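Local coordinates for serine acetyltransferase 1, putative (PDB 7BW9), which probably transfers an acetyl group to the hydroxyl of serine in cysteine biosynthesis and is seen here with cysteine bound, at residues E37-F50 with A121-I135. Numbering follows the deposited sequence.
Sequences ELELIQKILFPDFF and AMIIRSYPGIHVMMI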
loop_
_atom_site.group_PDB
_atom_site.type_symbol
_atom_site.label_atom_id
_atom_site.label_comp_id
_atom_site.label_asym_id
_atom_site.label_seq_id
_atom_site.Cartn_x
_atom_site.Cartn_y
_atom_site.Cartn_z
ATOM N N GLU A 37 3.131 17.859 1.484
ATOM C CA GLU A 37 3.463 17.973 2.908
ATOM C C GLU A 37 4.642 17.084 3.284
ATOM O O GLU A 37 5.501 17.496 4.068
ATOM C CB GLU A 37 2.250 17.650 3.773
ATOM C CG GLU A 37 1.096 18.596 3.581
ATOM C CD GLU A 37 0.109 18.070 2.555
ATOM O OE1 GLU A 37 0.555 17.568 1.496
ATOM O OE2 GLU A 37 -1.108 18.138 2.818
ATOM N N LEU A 38 4.726 15.875 2.715
ATOM C CA LEU A 38 5.830 14.982 3.076
ATOM C C LEU A 38 7.162 15.505 2.545
ATOM O O LEU A 38 8.169 15.544 3.273
ATOM C CB LEU A 38 5.572 13.567 2.555
ATOM C CG LEU A 38 6.749 12.639 2.877
ATOM C CD1 LEU A 38 6.990 12.539 4.396
ATOM C CD2 LEU A 38 6.572 11.261 2.247
ATOM N N GLU A 39 7.196 15.895 1.269
ATOM C CA GLU A 39 8.425 16.456 0.713
ATOM C C GLU A 39 8.899 17.645 1.538
ATOM O O GLU A 39 10.085 17.746 1.881
ATOM C CB GLU A 39 8.209 16.865 -0.749
ATOM C CG GLU A 39 7.960 15.715 -1.692
ATOM C CD GLU A 39 7.168 16.133 -2.929
ATOM O OE1 GLU A 39 7.180 17.343 -3.266
ATOM O OE2 GLU A 39 6.537 15.253 -3.561
ATOM N N LEU A 40 7.978 18.534 1.904
ATOM C CA LEU A 40 8.370 19.730 2.646
ATOM C C LEU A 40 8.826 19.389 4.051
ATOM O O LEU A 40 9.844 19.915 4.521
ATOM C CB LEU A 40 7.217 20.727 2.690
ATOM C CG LEU A 40 7.028 21.504 1.382
ATOM C CD1 LEU A 40 5.850 22.462 1.500
ATOM C CD2 LEU A 40 8.312 22.254 1.023
ATOM N N ILE A 41 8.080 18.520 4.748
ATOM C CA ILE A 41 8.469 18.165 6.107
ATOM C C ILE A 41 9.833 17.504 6.101
ATOM O O ILE A 41 10.680 17.782 6.962
ATOM C CB ILE A 41 7.380 17.287 6.759
ATOM C CG1 ILE A 41 6.159 18.157 7.069
ATOM C CG2 ILE A 41 7.878 16.636 8.022
ATOM C CD1 ILE A 41 4.893 17.390 7.211
ATOM N N GLN A 42 10.092 16.662 5.101
ATOM C CA GLN A 42 11.394 16.013 5.001
ATOM C C GLN A 42 12.511 17.036 4.879
ATOM O O GLN A 42 13.531 16.944 5.574
ATOM C CB GLN A 42 11.423 15.064 3.801
ATOM C CG GLN A 42 10.661 13.743 4.020
ATOM C CD GLN A 42 10.544 12.939 2.737
ATOM O OE1 GLN A 42 10.533 13.500 1.627
ATOM N NE2 GLN A 42 10.478 11.624 2.872
ATOM N N LYS A 43 12.342 18.012 3.969
ATOM C CA LYS A 43 13.350 19.050 3.781
ATOM C C LYS A 43 13.465 19.933 5.018
ATOM O O LYS A 43 14.564 20.381 5.369
ATOM C CB LYS A 43 13.015 19.906 2.554
ATOM C CG LYS A 43 12.938 19.135 1.248
ATOM C CD LYS A 43 12.675 20.059 0.056
ATOM C CE LYS A 43 12.593 19.263 -1.244
ATOM N NZ LYS A 43 12.776 20.112 -2.460
ATOM N N ILE A 44 12.344 20.207 5.689
ATOM C CA ILE A 44 12.411 21.031 6.896
ATOM C C ILE A 44 13.148 20.299 8.017
ATOM O O ILE A 44 13.981 20.886 8.716
ATOM C CB ILE A 44 11.003 21.457 7.346
ATOM C CG1 ILE A 44 10.393 22.454 6.352
ATOM C CG2 ILE A 44 11.072 22.066 8.737
ATOM C CD1 ILE A 44 8.869 22.543 6.418
ATOM N N LEU A 45 12.864 19.008 8.211
ATOM C CA LEU A 45 13.450 18.330 9.369
ATOM C C LEU A 45 14.882 17.857 9.126
ATOM O O LEU A 45 15.667 17.771 10.075
ATOM C CB LEU A 45 12.593 17.137 9.778
ATOM C CG LEU A 45 11.148 17.414 10.188
ATOM C CD1 LEU A 45 10.455 16.086 10.358
ATOM C CD2 LEU A 45 11.090 18.216 11.463
ATOM N N PHE A 46 15.248 17.518 7.895
ATOM C CA PHE A 46 16.589 17.016 7.599
ATOM C C PHE A 46 17.073 17.545 6.263
ATOM O O PHE A 46 17.220 16.789 5.298
ATOM C CB PHE A 46 16.610 15.492 7.604
ATOM C CG PHE A 46 16.204 14.908 8.889
ATOM C CD1 PHE A 46 17.093 14.868 9.948
ATOM C CD2 PHE A 46 14.923 14.397 9.055
ATOM C CE1 PHE A 46 16.719 14.319 11.156
ATOM C CE2 PHE A 46 14.539 13.851 10.265
ATOM C CZ PHE A 46 15.441 13.818 11.320
ATOM N N PRO A 47 17.358 18.848 6.179
ATOM C CA PRO A 47 17.845 19.398 4.903
ATOM C C PRO A 47 19.011 18.626 4.312
ATOM O O PRO A 47 19.066 18.443 3.090
ATOM C CB PRO A 47 18.234 20.840 5.266
ATOM C CG PRO A 47 18.174 20.919 6.790
ATOM C CD PRO A 47 17.157 19.897 7.192
ATOM N N ASP A 48 19.929 18.131 5.139
ATOM C CA ASP A 48 21.110 17.480 4.576
ATOM C C ASP A 48 20.765 16.284 3.695
ATOM O O ASP A 48 21.536 15.965 2.783
ATOM C CB ASP A 48 22.062 17.048 5.688
ATOM C CG ASP A 48 22.818 18.220 6.300
ATOM O OD1 ASP A 48 22.467 19.391 6.015
ATOM O OD2 ASP A 48 23.759 17.963 7.081
ATOM N N PHE A 49 19.615 15.638 3.904
ATOM C CA PHE A 49 19.293 14.438 3.138
ATOM C C PHE A 49 18.295 14.676 2.020
ATOM O O PHE A 49 18.095 13.780 1.186
ATOM C CB PHE A 49 18.777 13.332 4.083
ATOM C CG PHE A 49 19.784 12.947 5.129
ATOM C CD1 PHE A 49 20.712 11.953 4.879
ATOM C CD2 PHE A 49 19.855 13.634 6.332
ATOM C CE1 PHE A 49 21.665 11.624 5.832
ATOM C CE2 PHE A 49 20.804 13.312 7.282
ATOM C CZ PHE A 49 21.710 12.304 7.031
ATOM N N PHE A 50 17.671 15.846 1.962
ATOM C CA PHE A 50 16.587 16.056 1.012
ATOM C C PHE A 50 16.694 17.312 0.152
ATOM O O PHE A 50 15.849 17.492 -0.729
ATOM C CB PHE A 50 15.236 16.096 1.748
ATOM C CG PHE A 50 14.858 14.788 2.415
ATOM C CD1 PHE A 50 14.328 13.741 1.675
ATOM C CD2 PHE A 50 15.032 14.618 3.778
ATOM C CE1 PHE A 50 13.974 12.544 2.290
ATOM C CE2 PHE A 50 14.675 13.417 4.406
ATOM C CZ PHE A 50 14.149 12.382 3.658
ATOM N N ALA A 121 21.251 7.738 7.278
ATOM C CA ALA A 121 20.828 8.211 5.961
ATOM C C ALA A 121 19.775 7.286 5.359
ATOM O O ALA A 121 18.711 7.739 4.917
ATOM C CB ALA A 121 22.032 8.319 5.025
ATOM N N MET A 122 20.063 5.983 5.336
ATOM C CA MET A 122 19.111 5.011 4.813
ATOM C C MET A 122 17.774 5.134 5.531
ATOM O O MET A 122 16.715 5.196 4.897
ATOM C CB MET A 122 19.678 3.600 4.966
ATOM C CG MET A 122 18.630 2.488 4.853
ATOM S SD MET A 122 19.235 0.853 5.346
ATOM C CE MET A 122 20.632 0.664 4.256
ATOM N N ILE A 123 17.818 5.207 6.863
ATOM C CA ILE A 123 16.597 5.306 7.657
ATOM C C ILE A 123 15.854 6.588 7.312
ATOM O O ILE A 123 14.639 6.583 7.077
ATOM C CB ILE A 123 16.932 5.227 9.161
ATOM C CG1 ILE A 123 17.528 3.862 9.506
ATOM C CG2 ILE A 123 15.702 5.500 10.031
ATOM C CD1 ILE A 123 18.270 3.854 10.803
ATOM N N ILE A 124 16.580 7.701 7.252
ATOM C CA ILE A 124 15.927 8.987 7.059
ATOM C C ILE A 124 15.304 9.064 5.674
ATOM O O ILE A 124 14.198 9.585 5.500
ATOM C CB ILE A 124 16.934 10.125 7.287
ATOM C CG1 ILE A 124 17.303 10.222 8.770
ATOM C CG2 ILE A 124 16.364 11.440 6.762
ATOM C CD1 ILE A 124 18.404 11.246 9.062
ATOM N N ARG A 125 15.992 8.538 4.670
ATOM C CA ARG A 125 15.526 8.749 3.308
ATOM C C ARG A 125 14.463 7.743 2.901
ATOM O O ARG A 125 13.622 8.048 2.048
ATOM C CB ARG A 125 16.714 8.693 2.349
ATOM C CG ARG A 125 17.428 10.048 2.271
ATOM C CD ARG A 125 18.494 10.118 1.204
ATOM N NE ARG A 125 18.026 9.777 -0.130
ATOM C CZ ARG A 125 17.472 10.628 -0.998
ATOM N NH1 ARG A 125 17.258 11.898 -0.678
ATOM N NH2 ARG A 125 17.123 10.199 -2.201
ATOM N N SER A 126 14.474 6.560 3.502
ATOM C CA SER A 126 13.754 5.433 2.929
ATOM C C SER A 126 12.843 4.658 3.876
ATOM O O SER A 126 12.038 3.867 3.383
ATOM C CB SER A 126 14.746 4.446 2.302
ATOM O OG SER A 126 15.462 5.076 1.255
ATOM N N TYR A 127 12.921 4.836 5.190
ATOM C CA TYR A 127 12.104 3.978 6.068
ATOM C C TYR A 127 10.667 4.487 6.137
ATOM O O TYR A 127 10.435 5.590 6.647
ATOM C CB TYR A 127 12.706 3.882 7.460
ATOM C CG TYR A 127 13.637 2.693 7.594
ATOM C CD1 TYR A 127 14.507 2.356 6.569
ATOM C CD2 TYR A 127 13.624 1.896 8.727
ATOM C CE1 TYR A 127 15.363 1.264 6.671
ATOM C CE2 TYR A 127 14.478 0.790 8.851
ATOM C CZ TYR A 127 15.343 0.481 7.817
ATOM O OH TYR A 127 16.183 -0.618 7.928
ATOM N N PRO A 128 9.674 3.714 5.668
ATOM C CA PRO A 128 8.284 4.208 5.713
ATOM C C PRO A 128 7.770 4.446 7.119
ATOM O O PRO A 128 6.874 5.280 7.297
ATOM C CB PRO A 128 7.480 3.102 5.015
ATOM C CG PRO A 128 8.329 1.866 5.161
ATOM C CD PRO A 128 9.768 2.354 5.111
ATOM N N GLY A 129 8.282 3.713 8.116
ATOM C CA GLY A 129 7.837 3.922 9.484
ATOM C C GLY A 129 8.272 5.261 10.039
ATOM O O GLY A 129 7.584 5.837 10.888
ATOM N N ILE A 130 9.412 5.770 9.563
ATOM C CA ILE A 130 9.868 7.104 9.922
ATOM C C ILE A 130 9.030 8.149 9.205
ATOM O O ILE A 130 8.613 9.150 9.801
ATOM C CB ILE A 130 11.365 7.271 9.587
ATOM C CG1 ILE A 130 12.218 6.318 10.417
ATOM C CG2 ILE A 130 11.796 8.708 9.778
ATOM C CD1 ILE A 130 12.038 6.464 11.905
ATOM N N HIS A 131 8.763 7.937 7.917
ATOM C CA HIS A 131 7.998 8.933 7.171
ATOM C C HIS A 131 6.594 9.062 7.733
ATOM O O HIS A 131 6.057 10.171 7.816
ATOM C CB HIS A 131 7.961 8.594 5.675
ATOM C CG HIS A 131 9.313 8.634 5.024
ATOM N ND1 HIS A 131 9.579 8.027 3.815
ATOM C CD2 HIS A 131 10.475 9.200 5.428
ATOM C CE1 HIS A 131 10.850 8.218 3.503
ATOM N NE2 HIS A 131 11.415 8.930 4.463
ATOM N N VAL A 132 5.995 7.952 8.162
ATOM C CA VAL A 132 4.632 8.059 8.677
ATOM C C VAL A 132 4.621 8.847 9.982
ATOM O O VAL A 132 3.664 9.575 10.266
ATOM C CB VAL A 132 3.985 6.661 8.829
ATOM C CG1 VAL A 132 4.528 5.922 10.048
ATOM C CG2 VAL A 132 2.469 6.782 8.942
ATOM N N MET A 133 5.691 8.748 10.777
ATOM C CA MET A 133 5.743 9.468 12.043
ATOM C C MET A 133 6.065 10.948 11.856
ATOM O O MET A 133 5.555 11.780 12.614
ATOM C CB MET A 133 6.748 8.801 12.982
ATOM C CG MET A 133 6.231 7.462 13.549
ATOM S SD MET A 133 4.516 7.531 14.141
ATOM C CE MET A 133 4.710 8.760 15.447
ATOM N N MET A 134 6.888 11.302 10.860
ATOM C CA MET A 134 6.996 12.707 10.467
ATOM C C MET A 134 5.615 13.317 10.230
ATOM O O MET A 134 5.299 14.396 10.738
ATOM C CB MET A 134 7.845 12.844 9.201
ATOM C CG MET A 134 9.274 12.333 9.292
ATOM S SD MET A 134 10.133 12.703 7.739
ATOM C CE MET A 134 11.814 12.198 8.109
ATOM N N ILE A 135 4.770 12.630 9.461
ATOM C CA ILE A 135 3.429 13.145 9.204
ATOM C C ILE A 135 2.564 13.077 10.461
ATOM O O ILE A 135 1.833 14.029 10.775
ATOM C CB ILE A 135 2.785 12.382 8.038
ATOM C CG1 ILE A 135 3.687 12.454 6.813
ATOM C CG2 ILE A 135 1.398 12.942 7.717
ATOM C CD1 ILE A 135 3.885 13.886 6.259
#
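Ile124 inserts between three phenylalanines at the end of segment 37-50. Its CD1 lies over a face of the Phe46 ring, 4.2 Å from the centroid. The same methyl lies over a face of the Phe49 ring, 4.0 Å from that centroid, which makes a pair of CH-pi contacts. Its other branch, CG2, meets Phe50 CE2 at 3.5 Å. Beyond CG, Met134 runs extended (chi2 -176°), which carries its CE to the edge of the Phe46 ring, 3.8 Å from CE2; on the way CG passes Leu45 CD1 and SD touches Gln42 CG. Farther along, Ile135 CD1 packs on Ile41 CD1 and Leu38 CD1. Helices 37-45 and 128-135 cross almost perpendicularly, at 95°, within the helical N-terminal part of a serine acetyltransferase, apart from the left-handed beta-helix of hexapeptide repeats. Two polar groups bind backbone carbonyls beside this apolar core. His131 NE2 donates to Ile124 O at 3.0 Å, tying helix 128-135 back to the preceding helix. Gln42 NE2 sits 3.3 Å above one face of that imidazole, the amide and ring planes 74° apart, and Gln42 CB covers the centre of the Phe50 ring. Arg125, its chain bent at chi3, donates NH1 to Phe49 O at 2.8 Å, with the oxygen in the guanidinium plane; its NH2 hydrogen-bonds to Pro30 O, and NE forms a salt bridge to Glu153 of the second subunit.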